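BIFUNCTIONAL PROTEIN Proline utilization A (PutA) (Corynebacterium freiburgense, PDB 5UX5) catalyses the two-step oxidation of proline to glutamate, with an FAD-dependent proline dehydrogenase and an NAD-dependent aldehyde dehydrogenase joined on one polypeptide. Local coordinates at residues Y361-S364 with V365-V369; E519-A522 with L523-A527; Q743-D746 with A747-L751; V1024-T1027 with I1028-A1032. All blocks are in the same frame, centred on the assembly; numbering follows the deposited sequence.

Contact 1. Residues Y361-S364 with V365-V369; sequences YELS and VERGV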
loop_
_atom_site.group_PDB
_atom_site.type_symbol
_atom_site.label_atom_id
_atom_site.label_comp_id
_atom_site.label_asym_id
_atom_site.label_seq_id
_atom_site.Cartn_x
_atom_site.Cartn_y
_atom_site.Cartn_z
ATOM N N TYR A 361 -29.715 30.803 -5.297
ATOM C CA TYR A 361 -30.242 32.150 -5.161
ATOM C C TYR A 361 -31.755 32.136 -5.289
ATOM O O TYR A 361 -32.474 32.587 -4.389
ATOM C CB TYR A 361 -29.635 33.077 -6.216
ATOM C CG TYR A 361 -30.251 34.452 -6.119
ATOM C CD1 TYR A 361 -30.148 35.196 -4.942
ATOM C CD2 TYR A 361 -30.986 34.989 -7.168
ATOM C CE1 TYR A 361 -30.736 36.450 -4.831
ATOM C CE2 TYR A 361 -31.578 36.252 -7.062
ATOM C CZ TYR A 361 -31.453 36.971 -5.890
ATOM O OH TYR A 361 -32.036 38.217 -5.781
ATOM N N GLU A 362 -32.246 31.580 -6.400
ATOM C CA GLU A 362 -33.672 31.572 -6.709
ATOM C C GLU A 362 -34.466 30.710 -5.737
ATOM O O GLU A 362 -35.610 31.040 -5.400
ATOM C CB GLU A 362 -33.887 31.102 -8.143
ATOM C CG GLU A 362 -33.405 32.082 -9.202
ATOM C CD GLU A 362 -34.132 33.423 -9.148
ATOM O OE1 GLU A 362 -33.594 34.391 -9.719
ATOM O OE2 GLU A 362 -35.258 33.505 -8.588
ATOM N N LEU A 363 -33.899 29.592 -5.290
ATOM C CA LEU A 363 -34.575 28.826 -4.250
ATOM C C LEU A 363 -34.737 29.663 -2.983
ATOM O O LEU A 363 -35.814 29.674 -2.381
ATOM C CB LEU A 363 -33.811 27.533 -3.953
ATOM C CG LEU A 363 -33.937 26.321 -4.875
ATOM C CD1 LEU A 363 -33.021 25.189 -4.382
ATOM C CD2 LEU A 363 -35.390 25.837 -4.987
ATOM N N SER A 364 -33.683 30.390 -2.578
ATOM C CA SER A 364 -33.741 31.169 -1.344
ATOM C C SER A 364 -34.807 32.249 -1.426
ATOM O O SER A 364 -35.528 32.502 -0.453
ATOM C CB SER A 364 -32.379 31.796 -1.045
ATOM O OG SER A 364 -32.045 32.789 -2.004
ATOM N N VAL A 365 -34.918 32.897 -2.584
ATOM C CA VAL A 365 -35.912 33.940 -2.755
ATOM C C VAL A 365 -37.326 33.359 -2.779
ATOM O O VAL A 365 -38.215 33.859 -2.086
ATOM C CB VAL A 365 -35.592 34.739 -4.021
ATOM C CG1 VAL A 365 -36.706 35.725 -4.299
ATOM C CG2 VAL A 365 -34.252 35.447 -3.834
ATOM N N GLU A 366 -37.546 32.266 -3.520
ATOM C CA GLU A 366 -38.887 31.687 -3.613
ATOM C C GLU A 366 -39.394 31.200 -2.266
ATOM O O GLU A 366 -40.596 31.259 -1.988
ATOM C CB GLU A 366 -38.876 30.530 -4.619
ATOM C CG GLU A 366 -40.158 29.692 -4.743
ATOM C CD GLU A 366 -41.391 30.489 -5.101
ATOM O OE1 GLU A 366 -42.502 30.063 -4.708
ATOM O OE2 GLU A 366 -41.257 31.526 -5.789
ATOM N N ARG A 367 -38.495 30.769 -1.404
ATOM C CA ARG A 367 -38.862 30.131 -0.156
ATOM C C ARG A 367 -38.676 31.035 1.037
ATOM O O ARG A 367 -38.988 30.616 2.154
ATOM C CB ARG A 367 -38.055 28.844 0.043
ATOM C CG ARG A 367 -38.213 27.866 -1.102
ATOM C CD ARG A 367 -37.686 26.532 -0.699
ATOM N NE ARG A 367 -37.837 25.523 -1.730
ATOM C CZ ARG A 367 -37.054 24.452 -1.809
ATOM N NH1 ARG A 367 -36.076 24.281 -0.928
ATOM N NH2 ARG A 367 -37.226 23.559 -2.769
ATOM N N GLY A 368 -38.128 32.233 0.835
ATOM C CA GLY A 368 -37.934 33.179 1.920
ATOM C C GLY A 368 -36.853 32.807 2.916
ATOM O O GLY A 368 -36.978 33.135 4.102
ATOM N N VAL A 369 -35.790 32.130 2.469
ATOM C CA VAL A 369 -34.702 31.730 3.360
ATOM C C VAL A 369 -33.390 32.425 2.977
ATOM O O VAL A 369 -32.303 31.882 3.209
ATOM C CB VAL A 369 -34.561 30.191 3.383
ATOM C CG1 VAL A 369 -35.864 29.560 3.850
ATOM C CG2 VAL A 369 -34.134 29.617 2.004
#
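Leu363 and Arg367 form the packed side of this helical turn. Their side chains run side by side in the same direction. Methyl CD2 of Leu363 lies over one face of the guanidinium, near its rim, 3.7 Å from Arg367 NH2. The arginine chain is extended from CG to NE and starts beside its own backbone N (chi1 -57°). This carries the charged end past the leucine to Asp16, Asp335 and the carbonyl of Leu338.

The other side is more open to solvent. Val365 is exposed, and its CG2 sits 4.0 Å from the centroid of the Tyr361 ring, a CH-pi contact over the ring face. Glu366 touches the preceding turn with its CB and then leads its carboxylate away.

The helix ends in a Schellman motif. Gly368 takes a positive phi, and Val369 N bonds back to Ser364 O at 3.0 Å, in the carbonyl plane on a lone pair. Val369 CG2 folds against Ser364 CA at 3.7 Å.

Helix 16-31 packs on the Glu362 side, where Arg27 pairs with Glu362. Tyr361 also touches helix 383-393. Helix 354-367 joins parallel strands 345-350 and 373-378 of the proline dehydrogenase barrel.

Contact 2. Residues E519-A522 with L523-A527; sequences ERTA and LLQRA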
loop_
_atom_site.group_PDB
_atom_site.type_symbol
_atom_site.label_atom_id
_atom_site.label_comp_id
_atom_site.label_asym_id
_atom_site.label_seq_id
_atom_site.Cartn_x
_atom_site.Cartn_y
_atom_site.Cartn_z
ATOM N N GLU A 519 -9.918 -31.439 -8.509
ATOM C CA GLU A 519 -10.163 -31.547 -7.073
ATOM C C GLU A 519 -9.308 -30.563 -6.277
ATOM O O GLU A 519 -9.811 -29.866 -5.386
ATOM C CB GLU A 519 -9.915 -32.981 -6.605
ATOM C CG GLU A 519 -11.110 -33.920 -6.804
ATOM C CD GLU A 519 -10.723 -35.399 -6.789
ATOM O OE1 GLU A 519 -9.514 -35.715 -6.887
ATOM O OE2 GLU A 519 -11.631 -36.248 -6.658
ATOM N N ARG A 520 -8.014 -30.488 -6.584
ATOM C CA ARG A 520 -7.158 -29.520 -5.914
ATOM C C ARG A 520 -7.675 -28.109 -6.123
ATOM O O ARG A 520 -7.684 -27.288 -5.193
ATOM C CB ARG A 520 -5.727 -29.627 -6.445
ATOM C CG ARG A 520 -5.056 -30.967 -6.281
ATOM C CD ARG A 520 -3.708 -30.829 -6.911
ATOM N NE ARG A 520 -3.429 -31.883 -7.873
ATOM C CZ ARG A 520 -2.604 -31.715 -8.894
ATOM N NH1 ARG A 520 -2.373 -32.702 -9.744
ATOM N NH2 ARG A 520 -2.023 -30.541 -9.069
ATOM N N THR A 521 -8.050 -27.790 -7.361
ATOM C CA THR A 521 -8.507 -26.448 -7.688
ATOM C C THR A 521 -9.747 -26.091 -6.884
ATOM O O THR A 521 -9.847 -24.990 -6.338
ATOM C CB THR A 521 -8.774 -26.373 -9.194
ATOM O OG1 THR A 521 -7.524 -26.267 -9.887
ATOM C CG2 THR A 521 -9.635 -25.183 -9.555
ATOM N N ALA A 522 -10.670 -27.042 -6.748
ATOM C CA ALA A 522 -11.894 -26.802 -6.001
ATOM C C ALA A 522 -11.614 -26.634 -4.517
ATOM O O ALA A 522 -12.257 -25.817 -3.845
ATOM C CB ALA A 522 -12.879 -27.941 -6.250
ATOM N N LEU A 523 -10.690 -27.428 -3.978
ATOM C CA LEU A 523 -10.331 -27.279 -2.578
ATOM C C LEU A 523 -9.668 -25.932 -2.333
ATOM O O LEU A 523 -9.987 -25.252 -1.351
ATOM C CB LEU A 523 -9.412 -28.411 -2.134
ATOM C CG LEU A 523 -10.054 -29.784 -1.952
ATOM C CD1 LEU A 523 -9.029 -30.759 -1.510
ATOM C CD2 LEU A 523 -11.168 -29.733 -0.976
ATOM N N LEU A 524 -8.751 -25.513 -3.217
ATOM C CA LEU A 524 -8.088 -24.236 -2.981
ATOM C C LEU A 524 -9.088 -23.084 -3.027
ATOM O O LEU A 524 -9.075 -22.205 -2.153
ATOM C CB LEU A 524 -6.977 -24.024 -3.995
ATOM C CG LEU A 524 -5.804 -24.955 -3.728
ATOM C CD1 LEU A 524 -4.803 -25.005 -4.923
ATOM C CD2 LEU A 524 -5.141 -24.521 -2.465
ATOM N N GLN A 525 -10.006 -23.110 -3.999
ATOM C CA GLN A 525 -10.967 -22.028 -4.130
ATOM C C GLN A 525 -11.859 -21.980 -2.907
ATOM O O GLN A 525 -12.146 -20.904 -2.374
ATOM C CB GLN A 525 -11.791 -22.209 -5.405
ATOM C CG GLN A 525 -11.013 -22.054 -6.721
ATOM C CD GLN A 525 -10.570 -20.624 -6.997
ATOM O OE1 GLN A 525 -10.908 -19.693 -6.259
ATOM N NE2 GLN A 525 -9.810 -20.442 -8.072
ATOM N N ARG A 526 -12.236 -23.149 -2.407
ATOM C CA ARG A 526 -13.026 -23.213 -1.192
ATOM C C ARG A 526 -12.210 -22.743 0.008
ATOM O O ARG A 526 -12.740 -22.080 0.915
ATOM C CB ARG A 526 -13.508 -24.648 -0.996
ATOM C CG ARG A 526 -14.979 -24.742 -0.738
ATOM C CD ARG A 526 -15.525 -25.984 -1.372
ATOM N NE ARG A 526 -15.164 -27.154 -0.592
ATOM C CZ ARG A 526 -14.730 -28.283 -1.129
ATOM N NH1 ARG A 526 -14.593 -28.378 -2.452
ATOM N NH2 ARG A 526 -14.422 -29.307 -0.343
ATOM N N ALA A 527 -10.913 -23.078 0.029
ATOM C CA ALA A 527 -10.043 -22.619 1.104
ATOM C C ALA A 527 -9.974 -21.105 1.134
ATOM O O ALA A 527 -9.927 -20.497 2.207
ATOM C CB ALA A 527 -8.652 -23.223 0.949
#
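Leu523, Leu524 and Gln525 each lean back over a carbonyl of the preceding turn. In all three, CG lies beside the residue's own backbone N, which aims the branch toward the start of the helix. Leu523 CG rests 3.4 Å from Glu519 O. Leu524 CG comes to 3.3 Å from Arg520 O, and Gln525 CG to 3.2 Å from Thr521 O. The same carbonyls accept the regular helix bonds, such as Leu524 N to Arg520 O at 2.9 Å. Because they are consecutive in a helix, the three side chains fan out round it.

Arg526 behaves differently. Its chain bends at chi2 (145°) and again at chi3 (76°), so the guanidinium swings back along the helix. NH1 then lies 3.7 Å from Ala522 O, which is oblique to the guanidinium, and 4.2 Å from Ala522 CB. Thr521 CG2 and Gln525 CG are only loosely apposed, at 4.4 Å. The hydroxyl of Thr521 bonds instead to Ile517 O and Asn572 OD1. The Arg520 side chain also runs toward the start of the helix, where NE bonds to Leu515 O.

Leu524 faces Phe606 and Ala610 of helix 599-611 and Ala568 of helix 550-574. Asp516 OD1 accepts from Glu519 N, consistent with an N-cap. This is regular i to i+4 packing along helix 517-533 of the aldehyde dehydrogenase fold, with one side on helices 550-574 and 599-611 and the other partly exposed.

Contact 3. Residues Q743-D746 with A747-L751; sequences QLID and ATRTL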
loop_
_atom_site.group_PDB
_atom_site.type_symbol
_atom_site.label_atom_id
_atom_site.label_comp_id
_atom_site.label_asym_id
_atom_site.label_seq_id
_atom_site.Cartn_x
_atom_site.Cartn_y
_atom_site.Cartn_z
ATOM N N GLN A 743 11.328 16.501 7.708
ATOM C CA GLN A 743 10.008 15.868 7.667
ATOM C C GLN A 743 10.057 14.411 8.113
ATOM O O GLN A 743 9.149 13.943 8.814
ATOM C CB GLN A 743 9.414 15.958 6.259
ATOM C CG GLN A 743 9.034 17.369 5.842
ATOM C CD GLN A 743 7.618 17.720 6.243
ATOM O OE1 GLN A 743 7.333 17.922 7.426
ATOM N NE2 GLN A 743 6.719 17.795 5.263
ATOM N N LEU A 744 11.084 13.663 7.681
ATOM C CA LEU A 744 11.242 12.284 8.132
ATOM C C LEU A 744 11.362 12.220 9.644
ATOM O O LEU A 744 10.735 11.373 10.292
ATOM C CB LEU A 744 12.468 11.644 7.482
ATOM C CG LEU A 744 12.886 10.288 8.064
ATOM C CD1 LEU A 744 11.785 9.270 7.825
ATOM C CD2 LEU A 744 14.219 9.806 7.505
ATOM N N ILE A 745 12.146 13.125 10.224
ATOM C CA ILE A 745 12.280 13.166 11.677
ATOM C C ILE A 745 10.928 13.432 12.330
ATOM O O ILE A 745 10.514 12.713 13.247
ATOM C CB ILE A 745 13.335 14.212 12.086
ATOM C CG1 ILE A 745 14.723 13.715 11.693
ATOM C CG2 ILE A 745 13.266 14.528 13.566
ATOM C CD1 ILE A 745 15.794 14.691 11.920
ATOM N N ASP A 746 10.195 14.436 11.830
ATOM C CA ASP A 746 8.887 14.765 12.393
ATOM C C ASP A 746 7.932 13.576 12.299
ATOM O O ASP A 746 7.230 13.235 13.261
ATOM C CB ASP A 746 8.323 15.995 11.686
ATOM C CG ASP A 746 7.068 16.545 12.364
ATOM O OD1 ASP A 746 6.827 16.200 13.541
ATOM O OD2 ASP A 746 6.331 17.344 11.735
ATOM N N ALA A 747 7.893 12.926 11.142
ATOM C CA ALA A 747 7.002 11.782 10.972
ATOM C C ALA A 747 7.381 10.624 11.898
ATOM O O ALA A 747 6.509 9.902 12.391
ATOM C CB ALA A 747 7.016 11.346 9.511
ATOM N N THR A 748 8.679 10.396 12.110
ATOM C CA THR A 748 9.097 9.262 12.932
ATOM C C THR A 748 8.780 9.491 14.409
ATOM O O THR A 748 8.270 8.596 15.095
ATOM C CB THR A 748 10.584 9.001 12.712
ATOM O OG1 THR A 748 10.790 8.751 11.328
ATOM C CG2 THR A 748 11.039 7.784 13.477
ATOM N N ARG A 749 9.082 10.685 14.924
ATOM C CA ARG A 749 8.703 11.000 16.297
ATOM C C ARG A 749 7.188 10.899 16.510
ATOM O O ARG A 749 6.748 10.755 17.653
ATOM C CB ARG A 749 9.211 12.387 16.679
ATOM C CG ARG A 749 10.723 12.560 16.597
ATOM C CD ARG A 749 11.203 13.761 17.463
ATOM N NE ARG A 749 12.662 13.959 17.481
ATOM C CZ ARG A 749 13.547 13.192 18.139
ATOM N NH1 ARG A 749 13.163 12.125 18.849
ATOM N NH2 ARG A 749 14.842 13.487 18.083
ATOM N N THR A 750 6.375 10.979 15.442
ATOM C CA THR A 750 4.919 10.952 15.587
ATOM C C THR A 750 4.313 9.538 15.657
ATOM O O THR A 750 3.187 9.390 16.138
ATOM C CB THR A 750 4.276 11.767 14.447
ATOM O OG1 THR A 750 4.725 13.122 14.530
ATOM C CG2 THR A 750 2.765 11.793 14.529
ATOM N N LEU A 751 5.015 8.495 15.232
ATOM C CA LEU A 751 4.462 7.146 15.335
ATOM C C LEU A 751 4.077 6.789 16.768
ATOM O O LEU A 751 4.852 6.998 17.705
ATOM C CB LEU A 751 5.467 6.128 14.812
ATOM C CG LEU A 751 5.680 6.125 13.314
ATOM C CD1 LEU A 751 6.957 5.379 13.008
ATOM C CD2 LEU A 751 4.473 5.476 12.637
#
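Thr748 and Thr750 share one first torsion (chi1 -58° and -61°), which sets each OG1 beside its own backbone N and points it back at the preceding turn. Thr748 OG1 donates to Leu744 O at 2.8 Å. Thr750 OG1 donates to Asp746 O, also at 2.8 Å.

Leu744 O is gripped twice. Thr748 N bonds to it at 2.9 Å, and this amide and the hydroxyl approach from opposite faces of the carbonyl plane. Leu744 and Thr748 lie side by side, with CD1 of the leucine 3.7 Å from Thr748 OG1. Both side chains touch Ile805 of strand 804-807. At Asp746 O the matching backbone bond, from Thr750 N, is weak, so the hydroxyl probably adds much of the hold near the end of the helix.

Ile745 and Arg749 also run in the same direction. The contact is loose: Ile745 CG2 is 4.0 Å from Arg749 NE. Arg749 is exposed and its chain is extended from CG to NE.

The carboxylate of Asp746 serves another helix. OD1 and OD2 accept from Gly165 N and Glu166 N, and Thr750 OG1 is also bonded to Asp164 N. These groups meet the first turn of helix 164-178, whose positive end would probably favour a charged aspartate.

Gln743 NE2 bonds Asp707 OD1 and Ala160 O, and Ala747 O accepts from Gln196 NE2. The motif is threonine bonding back to the i-4 carbonyl in a helix. Here it lies where the aldehyde dehydrogenase part meets the proline dehydrogenase part.

Contact 4. Residues V1024-T1027 with I1028-A1032; sequences VPTT and IYEWA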
loop_
_atom_site.group_PDB
_atom_site.type_symbol
_atom_site.label_atom_id
_atom_site.label_comp_id
_atom_site.label_asym_id
_atom_site.label_seq_id
_atom_site.Cartn_x
_atom_site.Cartn_y
_atom_site.Cartn_z
ATOM N N VAL A 1024 26.787 -35.931 -9.072
ATOM C CA VAL A 1024 27.576 -34.770 -8.654
ATOM C C VAL A 1024 28.453 -35.190 -7.486
ATOM O O VAL A 1024 27.978 -35.909 -6.583
ATOM C CB VAL A 1024 26.658 -33.604 -8.279
ATOM C CG1 VAL A 1024 27.463 -32.389 -7.896
ATOM C CG2 VAL A 1024 25.719 -33.286 -9.417
ATOM N N PRO A 1025 29.721 -34.818 -7.461
ATOM C CA PRO A 1025 30.547 -35.146 -6.289
ATOM C C PRO A 1025 29.967 -34.518 -5.023
ATOM O O PRO A 1025 29.549 -33.359 -5.022
ATOM C CB PRO A 1025 31.912 -34.557 -6.646
ATOM C CG PRO A 1025 31.901 -34.456 -8.167
ATOM C CD PRO A 1025 30.478 -34.192 -8.557
ATOM N N THR A 1026 29.945 -35.308 -3.940
ATOM C CA THR A 1026 29.275 -34.910 -2.701
ATOM C C THR A 1026 29.822 -33.590 -2.163
ATOM O O THR A 1026 29.074 -32.752 -1.636
ATOM C CB THR A 1026 29.440 -36.019 -1.651
ATOM O OG1 THR A 1026 28.550 -37.100 -1.940
ATOM C CG2 THR A 1026 29.078 -35.511 -0.236
ATOM N N THR A 1027 31.128 -33.382 -2.294
ATOM C CA THR A 1027 31.729 -32.188 -1.727
ATOM C C THR A 1027 31.122 -30.923 -2.314
ATOM O O THR A 1027 31.008 -29.916 -1.614
ATOM C CB THR A 1027 33.247 -32.242 -1.930
ATOM O OG1 THR A 1027 33.745 -33.437 -1.318
ATOM C CG2 THR A 1027 33.943 -31.038 -1.310
ATOM N N ILE A 1028 30.702 -30.952 -3.574
ATOM C CA ILE A 1028 30.077 -29.767 -4.149
ATOM C C ILE A 1028 28.744 -29.489 -3.485
ATOM O O ILE A 1028 28.435 -28.333 -3.172
ATOM C CB ILE A 1028 29.920 -29.907 -5.668
ATOM C CG1 ILE A 1028 31.296 -29.961 -6.322
ATOM C CG2 ILE A 1028 29.098 -28.748 -6.216
ATOM C CD1 ILE A 1028 31.279 -30.679 -7.610
ATOM N N TYR A 1029 27.935 -30.532 -3.263
ATOM C CA TYR A 1029 26.682 -30.358 -2.527
ATOM C C TYR A 1029 26.940 -29.789 -1.130
ATOM O O TYR A 1029 26.251 -28.864 -0.687
ATOM C CB TYR A 1029 25.932 -31.690 -2.419
ATOM C CG TYR A 1029 25.181 -32.164 -3.646
ATOM C CD1 TYR A 1029 24.056 -31.484 -4.113
ATOM C CD2 TYR A 1029 25.582 -33.321 -4.335
ATOM C CE1 TYR A 1029 23.348 -31.936 -5.236
ATOM C CE2 TYR A 1029 24.890 -33.773 -5.464
ATOM C CZ TYR A 1029 23.775 -33.073 -5.901
ATOM O OH TYR A 1029 23.077 -33.503 -7.000
ATOM N N GLU A 1030 27.935 -30.338 -0.418
ATOM C CA GLU A 1030 28.220 -29.892 0.949
ATOM C C GLU A 1030 28.676 -28.454 0.978
ATOM O O GLU A 1030 28.361 -27.711 1.920
ATOM C CB GLU A 1030 29.286 -30.757 1.596
ATOM C CG GLU A 1030 28.815 -32.114 2.002
ATOM C CD GLU A 1030 29.970 -33.058 2.309
ATOM O OE1 GLU A 1030 31.128 -32.715 1.973
ATOM O OE2 GLU A 1030 29.721 -34.131 2.901
ATOM N N TRP A 1031 29.446 -28.046 -0.025
ATOM C CA TRP A 1031 29.886 -26.663 -0.046
ATOM C C TRP A 1031 28.739 -25.743 -0.404
ATOM O O TRP A 1031 28.594 -24.678 0.196
ATOM C CB TRP A 1031 31.040 -26.478 -1.015
ATOM C CG TRP A 1031 32.313 -27.095 -0.537
ATOM C CD1 TRP A 1031 32.476 -27.908 0.546
ATOM C CD2 TRP A 1031 33.610 -26.922 -1.113
ATOM N NE1 TRP A 1031 33.797 -28.266 0.674
ATOM C CE2 TRP A 1031 34.516 -27.668 -0.330
ATOM C CE3 TRP A 1031 34.095 -26.212 -2.217
ATOM C CZ2 TRP A 1031 35.882 -27.720 -0.615
ATOM C CZ3 TRP A 1031 35.441 -26.259 -2.496
ATOM C CH2 TRP A 1031 36.323 -27.009 -1.699
ATOM N N ALA A 1032 27.892 -26.164 -1.350
ATOM C CA ALA A 1032 26.718 -25.375 -1.721
ATOM C C ALA A 1032 25.806 -25.144 -0.528
ATOM O O ALA A 1032 25.185 -24.084 -0.417
ATOM C CB ALA A 1032 25.943 -26.046 -2.858
#
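Val1024 and Tyr1029 meet at the start of helix 1026-1035, the helix of a beta-alpha-beta unit between parallel strands 1015-1018 and 1038-1040. The unit is consistent with a Rossmann-like fold in the C-terminal region.

The valine is a forked bump against the tyrosine ring, and the two side chains cross at about a right angle. Its branch point, CB, lies nearest to Tyr1029 CE2. CG1 reaches along the ring to CE2 at 3.8 Å, while CG2 lies by Tyr1029 OH at 3.6 Å. The fork thus spans the CE2 and OH end of the ring, approaching obliquely. The hydroxyl is held by Asp1041.

A second bump is the end of Ile1028. Its CD1 nestles against the ring of Pro1025, 3.7 Å from CD and slightly farther from CG and CB. The two side chains point the same way, toward Val980 of strand 965-980.

On the more exposed side, Thr1027 CG2 sits over one face of the Trp1031 indole, offset toward the rim. It stands 3.7 Å from the centroid of the five-membered ring, as a CH-pi contact. The methyl gets there because it is anti to the backbone N, with the hydroxyl turned beside that N (chi1 -58°). Thr1026 CG2 likewise abuts the Glu1030 carboxylate, 3.5 Å from OE2.

Pro1025 occupies the N-cap position. Its carbonyl closes the first turn: Ile1028 N donates to Pro1025 O at 3.0 Å, from 47° above the carbonyl plane.

The four contacts follow one another along the chain and none touches another. Contact 1 belongs to the proline dehydrogenase part, which binds FAD. Contacts 2 and 3 fall in the aldehyde dehydrogenase part, which binds NAD, with their centres 45 Å apart on opposite sides of the chain's centre. All four are helix packing; no pairing described involves either cofactor. Contact 3 faces the flavin-binding part and so marks the junction between the two enzymes; its centre is 50 Å from those of both contact 1 and contact 4. Contact 4 is nearer contact 2, at 39 Å between centres. Contacts 1 and 4 lie 90 Å apart, on opposite sides of the chain's centre.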